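Amine oxidase (Emericella nidulans, PDB 3PGB) is a copper- and topaquinone-dependent amine oxidase that probably converts primary amines such as methylamine to aldehydes, reducing oxygen to hydrogen peroxide. Local coordinates at residues E501-G506 / T712-V717; A622-L627 / L692-H697; A77-W82 / G152-S157. All coordinates share one frame; numbering follows the deposited sequence.

Contact 1: residues E501-G506 / T712-V717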
loop_
_atom_site.group_PDB
_atom_site.type_symbol
_atom_site.label_atom_id
_atom_site.label_comp_id
_atom_site.label_asym_id
_atom_site.label_seq_id
_atom_site.Cartn_x
_atom_site.Cartn_y
_atom_site.Cartn_z
ATOM N N GLU A 501 2.536 2.059 -9.943
ATOM C CA GLU A 501 1.194 1.809 -9.417
ATOM C C GLU A 501 0.128 1.803 -10.501
ATOM O O GLU A 501 0.253 2.478 -11.525
ATOM C CB GLU A 501 0.798 2.898 -8.425
ATOM C CG GLU A 501 1.497 2.843 -7.088
ATOM C CD GLU A 501 1.095 4.005 -6.194
ATOM O OE1 GLU A 501 -0.111 4.361 -6.166
ATOM O OE2 GLU A 501 1.988 4.568 -5.525
ATOM N N VAL A 502 -0.937 1.053 -10.240
ATOM C CA VAL A 502 -2.174 1.191 -10.995
ATOM C C VAL A 502 -3.351 1.234 -10.032
ATOM O O VAL A 502 -3.366 0.541 -9.014
ATOM C CB VAL A 502 -2.374 0.045 -12.003
ATOM C CG1 VAL A 502 -2.497 -1.290 -11.282
ATOM C CG2 VAL A 502 -3.604 0.316 -12.874
ATOM N N ARG A 503 -4.322 2.080 -10.345
ATOM C CA ARG A 503 -5.616 2.013 -9.698
ATOM C C ARG A 503 -6.698 1.908 -10.768
ATOM O O ARG A 503 -6.500 2.329 -11.911
ATOM C CB ARG A 503 -5.846 3.223 -8.793
ATOM C CG ARG A 503 -4.798 3.412 -7.725
ATOM C CD ARG A 503 -5.007 4.699 -6.945
ATOM N NE ARG A 503 -4.109 4.770 -5.797
ATOM C CZ ARG A 503 -4.384 4.329 -4.573
ATOM N NH1 ARG A 503 -5.560 3.780 -4.282
ATOM N NH2 ARG A 503 -3.467 4.444 -3.620
ATOM N N ALA A 504 -7.835 1.333 -10.386
ATOM C CA ALA A 504 -8.948 1.122 -11.301
ATOM C C ALA A 504 -10.196 1.838 -10.806
ATOM O O ALA A 504 -10.446 1.920 -9.605
ATOM C CB ALA A 504 -9.230 -0.357 -11.463
ATOM N N SER A 505 -10.958 2.369 -11.754
ATOM C CA SER A 505 -12.276 2.920 -11.493
ATOM C C SER A 505 -13.108 2.714 -12.753
ATOM O O SER A 505 -12.780 1.857 -13.567
ATOM C CB SER A 505 -12.180 4.400 -11.122
ATOM O OG SER A 505 -13.439 4.893 -10.697
ATOM N N GLY A 506 -14.170 3.493 -12.918
ATOM C CA GLY A 506 -15.056 3.348 -14.061
ATOM C C GLY A 506 -16.121 2.290 -13.822
ATOM O O GLY A 506 -16.376 1.896 -12.682
ATOM N N THR A 712 -9.598 1.454 -3.174
ATOM C CA THR A 712 -9.426 0.041 -2.876
ATOM C C THR A 712 -8.996 -0.784 -4.088
ATOM O O THR A 712 -8.349 -1.812 -3.923
ATOM C CB THR A 712 -10.717 -0.534 -2.276
ATOM O OG1 THR A 712 -11.837 -0.113 -3.060
ATOM C CG2 THR A 712 -10.896 -0.031 -0.852
ATOM N N ALA A 713 -9.347 -0.347 -5.298
ATOM C CA ALA A 713 -8.882 -1.009 -6.520
ATOM C C ALA A 713 -7.472 -0.512 -6.849
ATOM O O ALA A 713 -7.289 0.399 -7.650
ATOM C CB ALA A 713 -9.839 -0.743 -7.670
ATOM N N HIS A 714 -6.479 -1.133 -6.226
ATOM C CA HIS A 714 -5.121 -0.604 -6.203
ATOM C C HIS A 714 -4.115 -1.747 -6.129
ATOM O O HIS A 714 -4.364 -2.770 -5.497
ATOM C CB HIS A 714 -4.976 0.340 -5.005
ATOM C CG HIS A 714 -3.593 0.871 -4.792
ATOM N ND1 HIS A 714 -2.814 1.360 -5.818
ATOM C CD2 HIS A 714 -2.870 1.039 -3.661
ATOM C CE1 HIS A 714 -1.660 1.780 -5.331
ATOM N NE2 HIS A 714 -1.668 1.597 -4.025
ATOM N N SER A 715 -2.989 -1.562 -6.804
ATOM C CA SER A 715 -1.943 -2.564 -6.875
ATOM C C SER A 715 -0.643 -1.852 -7.232
ATOM O O SER A 715 -0.636 -0.955 -8.078
ATOM C CB SER A 715 -2.298 -3.612 -7.930
ATOM O OG SER A 715 -1.316 -4.622 -8.016
ATOM N N GLY A 716 0.452 -2.226 -6.578
ATOM C CA GLY A 716 1.714 -1.544 -6.810
ATOM C C GLY A 716 2.938 -2.328 -6.402
ATOM O O GLY A 716 2.876 -3.194 -5.531
ATOM N N VAL A 717 4.051 -2.013 -7.064
ATOM C CA VAL A 717 5.373 -2.526 -6.711
ATOM C C VAL A 717 6.306 -1.342 -6.508
ATOM O O VAL A 717 6.010 -0.233 -6.935
ATOM C CB VAL A 717 5.963 -3.458 -7.801
ATOM C CG1 VAL A 717 5.267 -4.808 -7.786
ATOM C CG2 VAL A 717 5.875 -2.815 -9.180
#

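Contact 2: residues A622-L627 / L692-H697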
loop_
_atom_site.group_PDB
_atom_site.type_symbol
_atom_site.label_atom_id
_atom_site.label_comp_id
_atom_site.label_asym_id
_atom_site.label_seq_id
_atom_site.Cartn_x
_atom_site.Cartn_y
_atom_site.Cartn_z
ATOM N N ALA A 622 2.030 -2.116 -2.632
ATOM C CA ALA A 622 0.583 -1.949 -2.570
ATOM C C ALA A 622 -0.171 -3.245 -2.835
ATOM O O ALA A 622 -1.376 -3.213 -3.095
ATOM C CB ALA A 622 0.148 -0.890 -3.569
ATOM N N GLY A 623 0.522 -4.379 -2.776
ATOM C CA GLY A 623 -0.114 -5.676 -3.029
ATOM C C GLY A 623 -0.310 -5.968 -4.508
ATOM O O GLY A 623 -0.467 -5.053 -5.315
ATOM N N THR A 624 -0.287 -7.252 -4.863
ATOM C CA THR A 624 -0.388 -7.688 -6.256
ATOM C C THR A 624 -1.074 -9.050 -6.340
ATOM O O THR A 624 -1.377 -9.665 -5.317
ATOM C CB THR A 624 1.010 -7.802 -6.918
ATOM O OG1 THR A 624 1.778 -8.818 -6.263
ATOM C CG2 THR A 624 1.772 -6.481 -6.843
ATOM N N ALA A 625 -1.317 -9.513 -7.563
ATOM C CA ALA A 625 -1.955 -10.808 -7.783
ATOM C C ALA A 625 -1.838 -11.233 -9.233
ATOM O O ALA A 625 -2.000 -10.416 -10.135
ATOM C CB ALA A 625 -3.423 -10.755 -7.374
ATOM N N HIS A 626 -1.556 -12.513 -9.453
ATOM C CA HIS A 626 -1.535 -13.074 -10.808
ATOM C C HIS A 626 -2.840 -13.824 -11.100
ATOM O O HIS A 626 -3.693 -13.965 -10.212
ATOM C CB HIS A 626 -0.319 -13.975 -10.997
ATOM C CG HIS A 626 -0.291 -15.165 -10.093
ATOM N ND1 HIS A 626 0.483 -15.214 -8.956
ATOM C CD2 HIS A 626 -0.920 -16.360 -10.171
ATOM C CE1 HIS A 626 0.319 -16.382 -8.364
ATOM N NE2 HIS A 626 -0.525 -17.099 -9.082
ATOM N N LEU A 627 -2.988 -14.295 -12.339
ATOM C CA LEU A 627 -4.230 -14.923 -12.801
ATOM C C LEU A 627 -4.552 -16.172 -11.992
ATOM O O LEU A 627 -3.704 -17.041 -11.818
ATOM C CB LEU A 627 -4.135 -15.258 -14.293
ATOM C CG LEU A 627 -5.312 -15.966 -14.980
ATOM C CD1 LEU A 627 -6.590 -15.151 -14.915
ATOM C CD2 LEU A 627 -4.950 -16.272 -16.431
ATOM N N LEU A 692 7.096 -7.985 -14.260
ATOM C CA LEU A 692 6.295 -7.897 -13.033
ATOM C C LEU A 692 4.817 -7.765 -13.334
ATOM O O LEU A 692 4.430 -6.990 -14.212
ATOM C CB LEU A 692 6.709 -6.675 -12.213
ATOM C CG LEU A 692 8.152 -6.624 -11.741
ATOM C CD1 LEU A 692 8.429 -5.257 -11.154
ATOM C CD2 LEU A 692 8.432 -7.742 -10.734
ATOM N N ASN A 693 3.993 -8.507 -12.594
ATOM C CA ASN A 693 2.547 -8.337 -12.655
ATOM C C ASN A 693 2.022 -7.504 -11.491
ATOM O O ASN A 693 2.289 -7.806 -10.325
ATOM C CB ASN A 693 1.830 -9.690 -12.675
ATOM C CG ASN A 693 1.838 -10.342 -14.047
ATOM O OD1 ASN A 693 1.782 -9.663 -15.073
ATOM N ND2 ASN A 693 1.894 -11.667 -14.069
ATOM N N LEU A 694 1.303 -6.435 -11.816
ATOM C CA LEU A 694 0.403 -5.815 -10.867
ATOM C C LEU A 694 -0.956 -6.435 -11.150
ATOM O O LEU A 694 -1.221 -6.848 -12.281
ATOM C CB LEU A 694 0.367 -4.298 -11.044
ATOM C CG LEU A 694 1.695 -3.537 -10.945
ATOM C CD1 LEU A 694 1.422 -2.047 -10.808
ATOM C CD2 LEU A 694 2.552 -4.013 -9.803
ATOM N N GLY A 695 -1.811 -6.533 -10.140
ATOM C CA GLY A 695 -3.116 -7.147 -10.339
ATOM C C GLY A 695 -4.005 -7.220 -9.115
ATOM O O GLY A 695 -3.557 -6.964 -8.001
ATOM N N MET A 696 -5.268 -7.581 -9.344
ATOM C CA MET A 696 -6.303 -7.604 -8.308
ATOM C C MET A 696 -7.299 -8.720 -8.581
ATOM O O MET A 696 -7.599 -9.003 -9.740
ATOM C CB MET A 696 -7.107 -6.310 -8.341
ATOM C CG MET A 696 -6.364 -5.061 -7.957
ATOM S SD MET A 696 -6.826 -3.685 -9.033
ATOM C CE MET A 696 -5.482 -3.723 -10.228
ATOM N N HIS A 697 -7.825 -9.326 -7.519
ATOM C CA HIS A 697 -8.988 -10.190 -7.630
ATOM C C HIS A 697 -10.186 -9.316 -7.303
ATOM O O HIS A 697 -10.299 -8.807 -6.186
ATOM C CB HIS A 697 -8.919 -11.365 -6.653
ATOM C CG HIS A 697 -7.688 -12.202 -6.794
ATOM N ND1 HIS A 697 -7.465 -13.027 -7.876
ATOM C CD2 HIS A 697 -6.617 -12.351 -5.981
ATOM C CE1 HIS A 697 -6.305 -13.640 -7.726
ATOM N NE2 HIS A 697 -5.772 -13.251 -6.582
#

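Contact 3: residues A77-W82 / G152-S157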
loop_
_atom_site.group_PDB
_atom_site.type_symbol
_atom_site.label_atom_id
_atom_site.label_comp_id
_atom_site.label_asym_id
_atom_site.label_seq_id
_atom_site.Cartn_x
_atom_site.Cartn_y
_atom_site.Cartn_z
ATOM N N ALA A 77 3.373 11.433 -41.795
ATOM C CA ALA A 77 2.778 11.880 -43.055
ATOM C C ALA A 77 3.518 11.300 -44.263
ATOM O O ALA A 77 2.891 10.786 -45.193
ATOM C CB ALA A 77 2.780 13.401 -43.127
ATOM N N ASP A 78 4.846 11.391 -44.246
ATOM C CA ASP A 78 5.660 10.868 -45.337
ATOM C C ASP A 78 5.458 9.356 -45.527
ATOM O O ASP A 78 5.301 8.885 -46.659
ATOM C CB ASP A 78 7.145 11.186 -45.110
ATOM C CG ASP A 78 7.504 12.635 -45.445
ATOM O OD1 ASP A 78 6.617 13.404 -45.879
ATOM O OD2 ASP A 78 8.689 13.000 -45.281
ATOM N N VAL A 79 5.434 8.612 -44.421
ATOM C CA VAL A 79 5.246 7.164 -44.466
ATOM C C VAL A 79 3.866 6.783 -45.005
ATOM O O VAL A 79 3.753 5.864 -45.797
ATOM C CB VAL A 79 5.458 6.526 -43.085
ATOM C CG1 VAL A 79 5.089 5.050 -43.111
ATOM C CG2 VAL A 79 6.895 6.714 -42.640
ATOM N N ALA A 80 2.826 7.495 -44.585
ATOM C CA ALA A 80 1.480 7.234 -45.094
ATOM C C ALA A 80 1.453 7.394 -46.614
ATOM O O ALA A 80 1.047 6.486 -47.336
ATOM C CB ALA A 80 0.469 8.163 -44.443
ATOM N N LYS A 81 1.912 8.548 -47.083
ATOM C CA LYS A 81 1.974 8.847 -48.512
ATOM C C LYS A 81 2.753 7.767 -49.279
ATOM O O LYS A 81 2.320 7.314 -50.340
ATOM C CB LYS A 81 2.607 10.234 -48.724
ATOM C CG LYS A 81 2.651 10.718 -50.176
ATOM C CD LYS A 81 3.859 10.148 -50.927
ATOM N N TRP A 82 3.893 7.360 -48.724
ATOM C CA TRP A 82 4.744 6.326 -49.322
ATOM C C TRP A 82 4.018 4.995 -49.455
ATOM O O TRP A 82 4.079 4.351 -50.506
ATOM C CB TRP A 82 5.983 6.126 -48.457
ATOM C CG TRP A 82 7.040 5.261 -49.055
ATOM C CD1 TRP A 82 8.037 5.655 -49.893
ATOM C CD2 TRP A 82 7.238 3.863 -48.823
ATOM N NE1 TRP A 82 8.837 4.586 -50.217
ATOM C CE2 TRP A 82 8.369 3.473 -49.572
ATOM C CE3 TRP A 82 6.560 2.898 -48.067
ATOM C CZ2 TRP A 82 8.842 2.158 -49.585
ATOM C CZ3 TRP A 82 7.028 1.592 -48.080
ATOM C CH2 TRP A 82 8.161 1.234 -48.837
ATOM N N GLY A 152 11.579 1.707 -43.869
ATOM C CA GLY A 152 12.771 2.509 -43.636
ATOM C C GLY A 152 13.842 2.296 -44.689
ATOM O O GLY A 152 13.657 1.491 -45.598
ATOM N N PRO A 153 14.976 3.015 -44.569
ATOM C CA PRO A 153 15.267 3.979 -43.502
ATOM C C PRO A 153 14.490 5.276 -43.653
ATOM O O PRO A 153 14.030 5.607 -44.752
ATOM C CB PRO A 153 16.771 4.259 -43.670
ATOM C CG PRO A 153 17.272 3.266 -44.677
ATOM C CD PRO A 153 16.091 2.935 -45.528
ATOM N N LEU A 154 14.336 5.992 -42.544
ATOM C CA LEU A 154 13.794 7.344 -42.562
ATOM C C LEU A 154 14.969 8.326 -42.497
ATOM O O LEU A 154 16.044 7.968 -42.018
ATOM C CB LEU A 154 12.827 7.565 -41.392
ATOM C CG LEU A 154 11.588 6.661 -41.313
ATOM C CD1 LEU A 154 10.619 7.168 -40.250
ATOM C CD2 LEU A 154 10.881 6.558 -42.650
ATOM N N PRO A 155 14.785 9.557 -43.004
ATOM C CA PRO A 155 13.581 10.098 -43.656
ATOM C C PRO A 155 13.226 9.363 -44.948
ATOM O O PRO A 155 14.093 8.743 -45.561
ATOM C CB PRO A 155 13.962 11.556 -43.968
ATOM C CG PRO A 155 15.219 11.824 -43.193
ATOM C CD PRO A 155 15.902 10.517 -43.022
ATOM N N VAL A 156 11.961 9.434 -45.346
ATOM C CA VAL A 156 11.511 8.768 -46.564
ATOM C C VAL A 156 12.284 9.314 -47.757
ATOM O O VAL A 156 12.407 10.530 -47.921
ATOM C CB VAL A 156 9.997 8.946 -46.820
ATOM C CG1 VAL A 156 9.609 8.329 -48.163
ATOM C CG2 VAL A 156 9.182 8.323 -45.689
ATOM N N SER A 157 12.807 8.402 -48.572
ATOM C CA SER A 157 13.625 8.750 -49.728
ATOM C C SER A 157 13.500 7.652 -50.783
ATOM O O SER A 157 12.680 6.738 -50.640
ATOM C CB SER A 157 15.089 8.912 -49.303
ATOM O OG SER A 157 15.689 7.657 -49.016
HETATM O O HOH W 1 9.978 11.418 -43.528
#

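Contact 1: residues E501-G506 / T712-V717
The guanidinium of R503 lies flat on one face of the H714 imidazole, the two planes only 7° apart and their centres 3.5 Å from each other. R503 NH2 sits over the middle of the ring, while CG of H714 lies beneath the centre of the guanidinium. At the ring's edge E501 contributes CG in plane, and its carboxylate, turned 65° from the imidazole, brings OE1 to 3.1 Å from H714 CE1. Another part of the edge faces the V502 carbonyl: H714 ND1 gives V502 O a weak hydrogen bond of 3.3 Å. H714 reaches this place because its CG stands anti to the backbone N (chi1 175°), which lays the ring across the neighbouring strand. R503 is fixed further by NH1, bonded to F710 O, and by a cation-pi contact with Y454 of the second subunit.

Beneath the side chains the strands run antiparallel. V502 N donates to S715 O at 3.0 Å and nearly straight, and S715 N returns a bond to V502 O. A504 N also donates to A713 O at 2.9 Å, and A713 is the centre of an inverse gamma turn. On the other face V502 CG1 meets S715 CB. This is an antiparallel strand pair of the copper amine oxidase catalytic domain, and A504 brings it close to the copper ion and its ligand H534.

Contact 2: residues A622-L627 / L692-H697
A loop crosses a strand here at a right angle, backbone against backbone: 622-627, in the loop after strand 613-619, passes over strand 686-698 at G695, and no hydrogen bond joins the two segments. The crossing point is A625 over G695, with their CA atoms 4.6 Å apart. G695 has no side chain, which lets A625 O come down onto its CA, a CA-H...O contact of 3.5 Å. A625 N also comes near G695 O, but the angle is too poor for a bond.

To one side of the crossing, T624 sets its CB 3.6 Å from N693 O, and its methyl CG2 touches L694 CD2 at 3.9 Å. That methyl stands anti to the carbonyl carbon, while OG1 takes the place between backbone N and C (chi1 64°), so the apolar branch is the one turned to the leucine. To the other side, the A625 methyl lies beside the H697 ring, CB 3.5 Å from NE2, and H626 O lies 3.6 Å from H697 CE1. Both approach the imidazole obliquely.

The polar groups are satisfied from outside. H697 ND1 bonds to D533 and NE2 to N594 O of the second subunit, which fixes the ring's rotation from both nitrogens; N594 OD1 of that subunit also accepts from H626 N. N693 ND2 is held by the carbonyls of Y644 and W641, and H626 ND1 by D645. M696, two residues before the copper ligand H698, turns away from the loop and packs on a second ligand, H534. The crossing, close because G695 has no side chain, places the loop against a metal-bearing strand of the copper amine oxidase catalytic domain, at the dimer interface.

Contact 3: residues A77-W82 / G152-S157
V156 leaves its loop with CB directed at helix 73-84, and each of its side-chain carbons finds a partner there. CB itself lies 4.0 Å from D78 CB. From it the two methyls part along the helix. CG1, anti to the backbone N (chi1 175°), heads for W82 and meets the five-membered part of the indole, 3.6 Å from CD1 and a little farther from CG, coming in obliquely. CG2 drops between D78 and V79, within 3.6 Å of D78 CB, near the D78 carbonyl carbon, and 4.1 Å from V79 CG2. The valine thus rests on D78, V79 and W82, residues one turn apart or adjacent on the same side of the helix, and W82 N bonding back to D78 O keeps that turn regular.

L154 adds a second touch two residues earlier in the loop: its CD2 meets V79 CG2 at 4.0 Å, the two side chains crossing at about a right angle. V79 also packs on I107 of strand 102-110, and L154 on L71. The loop has cis peptide bonds before P153 and P155; L154 and V156, which follow them in turn, both direct CB toward the helix.

Polar atoms bridge the gap just once, through a water. It donates to D78 OD2 at 2.7 Å and accepts a weak bond from V156 N at 3.3 Å. Farther along, S157 directs CB away from the helix, and its OG is bonded to A159 N.

With no direct hydrogen bond between helix and loop, the chemistry implies a joint made chiefly by methyl contacts centred on V156, with one water bridge, weak on its V156 side, beside it.

Contacts 1 and 2 belong together, their centres 10 Å apart in the copper amine oxidase catalytic domain. Along the chain contact 2 is nested inside the loop that contact 1 closes, and strands 686-698 and 714-722 follow one another. S715 ties the two: its OG is probably hydrogen-bonded to both G623 O and G695 N, while V717 packs on L694. Both contacts also touch the second subunit, so the copper site and the dimer interface lie close together. Contact 3 comes earlier in the chain and closes before either opens; its centre is about 40 Å from theirs, in a separate part of the fold near strands 102-110 and 145-152, away from the copper.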